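Local coordinates for SmhA (Serratia marcescens, PDB 7A27), which probably serves as one component of Smh, a tripartite alpha-pore-forming toxin, and is captured in its soluble, largely helical form, at residues A246-A249 with V250-K254; Q283-L286 with F287-Y291. One frame throughout, in Å; residues are numbered along the deposited sequence.

Contact 1: A246-A249 with V250-K254; sequences AQQA and VNELK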
# COMPACT_ATOMS: atom_id res chain seq x y z
N ALA A 246 16.47 6.26 -9.05
CA ALA A 246 16.34 4.99 -9.80
C ALA A 246 16.38 5.32 -11.29
O ALA A 246 15.42 4.98 -12.00
CB ALA A 246 15.08 4.32 -9.40
N GLN A 247 17.47 5.94 -11.74
CA GLN A 247 17.59 6.48 -13.12
C GLN A 247 17.42 5.35 -14.15
O GLN A 247 16.72 5.58 -15.16
CB GLN A 247 18.91 7.22 -13.30
CG GLN A 247 18.96 8.07 -14.57
CD GLN A 247 17.84 9.08 -14.62
OE1 GLN A 247 17.60 9.86 -13.68
NE2 GLN A 247 17.10 9.03 -15.71
N GLN A 248 17.99 4.18 -13.89
CA GLN A 248 17.94 3.03 -14.84
C GLN A 248 16.48 2.62 -15.03
O GLN A 248 16.07 2.47 -16.19
CB GLN A 248 18.87 1.90 -14.40
CG GLN A 248 18.82 0.65 -15.28
CD GLN A 248 19.12 0.91 -16.73
OE1 GLN A 248 20.05 1.64 -17.08
NE2 GLN A 248 18.36 0.27 -17.60
N ALA A 249 15.72 2.48 -13.96
CA ALA A 249 14.29 2.10 -14.03
C ALA A 249 13.52 3.16 -14.84
O ALA A 249 12.73 2.75 -15.71
CB ALA A 249 13.71 1.91 -12.64
N VAL A 250 13.78 4.45 -14.61
CA VAL A 250 13.09 5.57 -15.33
C VAL A 250 13.37 5.47 -16.84
O VAL A 250 12.43 5.75 -17.62
CB VAL A 250 13.50 6.95 -14.77
CG1 VAL A 250 13.04 8.10 -15.64
CG2 VAL A 250 12.99 7.13 -13.36
N ASN A 251 14.62 5.13 -17.20
CA ASN A 251 15.06 4.98 -18.61
C ASN A 251 14.37 3.76 -19.22
O ASN A 251 13.89 3.89 -20.35
CB ASN A 251 16.59 4.93 -18.72
CG ASN A 251 17.28 6.23 -18.33
OD1 ASN A 251 16.65 7.28 -18.18
ND2 ASN A 251 18.59 6.18 -18.19
N GLU A 252 14.32 2.63 -18.52
CA GLU A 252 13.62 1.39 -18.98
C GLU A 252 12.13 1.70 -19.17
O GLU A 252 11.55 1.28 -20.19
CB GLU A 252 13.77 0.21 -18.00
CG GLU A 252 15.07 -0.58 -18.17
CD GLU A 252 15.39 -1.65 -17.12
OE1 GLU A 252 16.59 -1.87 -16.92
OE2 GLU A 252 14.48 -2.29 -16.53
N LEU A 253 11.53 2.43 -18.23
CA LEU A 253 10.09 2.77 -18.29
C LEU A 253 9.81 3.58 -19.56
O LEU A 253 8.82 3.28 -20.23
CB LEU A 253 9.69 3.54 -17.02
CG LEU A 253 8.20 3.82 -16.86
CD1 LEU A 253 7.38 2.55 -16.96
CD2 LEU A 253 7.91 4.50 -15.53
N LYS A 254 10.65 4.57 -19.88
CA LYS A 254 10.48 5.42 -21.09
C LYS A 254 10.51 4.52 -22.34
O LYS A 254 9.55 4.57 -23.14
CB LYS A 254 11.54 6.52 -21.15
CG LYS A 254 11.35 7.53 -22.27
CD LYS A 254 12.51 8.50 -22.45
CE LYS A 254 12.33 9.40 -23.66
NZ LYS A 254 13.61 10.00 -24.09
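Ala246 stands at the N-cap position of helix 247-268, and its carbonyl opens the first turn: Val250 N donates to Ala246 O over 3.1 Å. The i to i+4 pattern repeats along the first two turns, and two glutamines add a side-chain bond of the same spacing on the outer surface. Gln247 O accepts the backbone N of Asn251, while the Gln247 side chain, with CG anti to the backbone N (chi1 -166°) and the chain bent at chi2, folds forward along the helix. Its NE2 reaches Asn251 OD1 at 3.1 Å. The oxygen lies in the plane of the Gln247 amide, but the donor sits above the Asn251 carbonyl plane, off the lone pairs, and the two amide planes are turned 51° apart. Gln248 follows the same course one residue on. Its NE2 meets Glu252 OE1 at 2.9 Å on the anti side of the carboxylate, with a straighter N-H...O angle of 160°, and its backbone O takes Glu252 N. The carboxylate therefore has two amide partners, because Glu252 OE2 is hydrogen-bonded by Asn179 ND2 on helix 160-188; together they should fix its rotation. Buried Ala249 faces that same helix, with its methyl group on Ser182, next to Leu253, which packs on Ile176 and Ile183. On another side Val250 meets Ala238 and Ser244 of the connection that leads in from strand 230-237. The start of helix 247-268 is thus joined to helix 160-188 by small and aliphatic side chains and one polar bridge. Ala249 O accepts Leu253 N at 2.8 Å, and the same oxygen lies 3.4 Å from Leu253 CB.

Contact 2: Q283-L286 with F287-Y291; sequences QAQL and FVDTY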
# COMPACT_ATOMS: atom_id res chain seq x y z
N GLN A 283 -3.90 -2.80 -15.73
CA GLN A 283 -4.15 -1.82 -14.64
C GLN A 283 -4.78 -2.55 -13.44
O GLN A 283 -4.37 -2.28 -12.29
CB GLN A 283 -5.02 -0.68 -15.15
CG GLN A 283 -4.36 0.20 -16.21
CD GLN A 283 -5.33 1.15 -16.87
OE1 GLN A 283 -6.54 0.88 -16.96
NE2 GLN A 283 -4.80 2.28 -17.33
N ALA A 284 -5.73 -3.46 -13.69
CA ALA A 284 -6.40 -4.27 -12.65
C ALA A 284 -5.35 -5.08 -11.90
O ALA A 284 -5.36 -5.06 -10.66
CB ALA A 284 -7.44 -5.17 -13.27
N GLN A 285 -4.48 -5.78 -12.66
CA GLN A 285 -3.39 -6.64 -12.14
C GLN A 285 -2.60 -5.84 -11.11
O GLN A 285 -2.44 -6.36 -10.01
CB GLN A 285 -2.48 -7.10 -13.28
CG GLN A 285 -1.44 -8.16 -12.93
CD GLN A 285 -2.04 -9.55 -12.89
OE1 GLN A 285 -2.55 -10.06 -13.89
NE2 GLN A 285 -1.99 -10.15 -11.71
N LEU A 286 -2.14 -4.63 -11.43
CA LEU A 286 -1.30 -3.83 -10.50
C LEU A 286 -2.07 -3.60 -9.20
O LEU A 286 -1.48 -3.82 -8.13
CB LEU A 286 -0.92 -2.48 -11.12
CG LEU A 286 0.02 -2.56 -12.32
CD1 LEU A 286 0.25 -1.18 -12.92
CD2 LEU A 286 1.35 -3.22 -11.92
N PHE A 287 -3.34 -3.20 -9.32
CA PHE A 287 -4.23 -2.90 -8.17
C PHE A 287 -4.45 -4.16 -7.32
O PHE A 287 -4.16 -4.11 -6.12
CB PHE A 287 -5.56 -2.31 -8.64
CG PHE A 287 -6.58 -2.10 -7.56
CD1 PHE A 287 -6.43 -1.08 -6.62
CD2 PHE A 287 -7.71 -2.88 -7.49
CE1 PHE A 287 -7.35 -0.89 -5.61
CE2 PHE A 287 -8.67 -2.65 -6.52
CZ PHE A 287 -8.48 -1.67 -5.57
N VAL A 288 -4.89 -5.26 -7.93
CA VAL A 288 -5.23 -6.51 -7.20
C VAL A 288 -3.97 -7.14 -6.60
O VAL A 288 -4.06 -7.65 -5.48
CB VAL A 288 -5.98 -7.50 -8.10
CG1 VAL A 288 -6.19 -8.83 -7.42
CG2 VAL A 288 -7.32 -6.92 -8.52
N ASP A 289 -2.86 -7.17 -7.33
CA ASP A 289 -1.60 -7.78 -6.81
C ASP A 289 -1.17 -7.01 -5.56
O ASP A 289 -0.89 -7.68 -4.53
CB ASP A 289 -0.46 -7.79 -7.84
CG ASP A 289 -0.55 -8.83 -8.95
OD1 ASP A 289 -1.36 -9.78 -8.81
OD2 ASP A 289 0.20 -8.67 -9.94
N THR A 290 -1.12 -5.67 -5.60
CA THR A 290 -0.60 -4.90 -4.44
C THR A 290 -1.68 -4.87 -3.36
O THR A 290 -1.30 -4.69 -2.18
CB THR A 290 0.02 -3.56 -4.83
OG1 THR A 290 -1.02 -2.61 -5.03
CG2 THR A 290 0.91 -3.68 -6.05
N TYR A 291 -2.96 -5.07 -3.69
CA TYR A 291 -4.02 -5.18 -2.65
C TYR A 291 -3.71 -6.42 -1.82
O TYR A 291 -3.74 -6.36 -0.59
CB TYR A 291 -5.42 -5.27 -3.24
CG TYR A 291 -6.52 -4.92 -2.28
CD1 TYR A 291 -6.95 -5.80 -1.31
CD2 TYR A 291 -7.13 -3.67 -2.34
CE1 TYR A 291 -7.97 -5.46 -0.42
CE2 TYR A 291 -8.14 -3.32 -1.45
CZ TYR A 291 -8.56 -4.22 -0.50
OH TYR A 291 -9.57 -3.83 0.34
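Gln285 NE2 reaches both oxygens of the Asp289 carboxylate, donating to OD1 at 3.0 Å and to OD2 at 3.2 Å. Both oxygens are met on their syn sides, from about 30° out of the carboxylate plane, and the amide is turned 43° against the carboxylate. A bend at chi2 (80°) swings the glutamine amide forward one turn, bringing Gln285 CG to 3.4 Å from Asp289 OD2. Next to this side-chain pair the backbone repeats the pairing, with Asp289 N bound to Gln285 O at 2.8 Å. Val288 N binds Ala284 O at the same distance. Such i to i+4 links run through the middle of helix 272-299, one of the long helices of the bundle that makes up most of SmhA. Leu286 O receives Thr290 N in the same way. Facing inward, Ala284 touches Tyr57 and Leu61 of helix 48-96, and Phe287 touches Gln64 of that helix and Asn28 and Ser32 of helix 14-37. Val288 and Gln285 both touch Met144 of helix 104-155, while Leu286 packs on Tyr31.

Each contact is a run of about two turns, at the start of helix 247-268 and in the middle of helix 272-299, with contact 1 closing before contact 2 opens. Their centres are 21 Å apart and their nearest atoms about 9 Å, so they do not touch. Contact 1 lies about 22 Å from the centre of the chain, against helix 160-188, whereas contact 2 is only about 11 Å from that centre and touches helices 14-37, 48-96 and 104-155. The known calcium-binding residue Asn359 is about 10 Å from the Thr290 side chain of contact 2, though no calcium is bound to this chain; contact 1 is remote from that site.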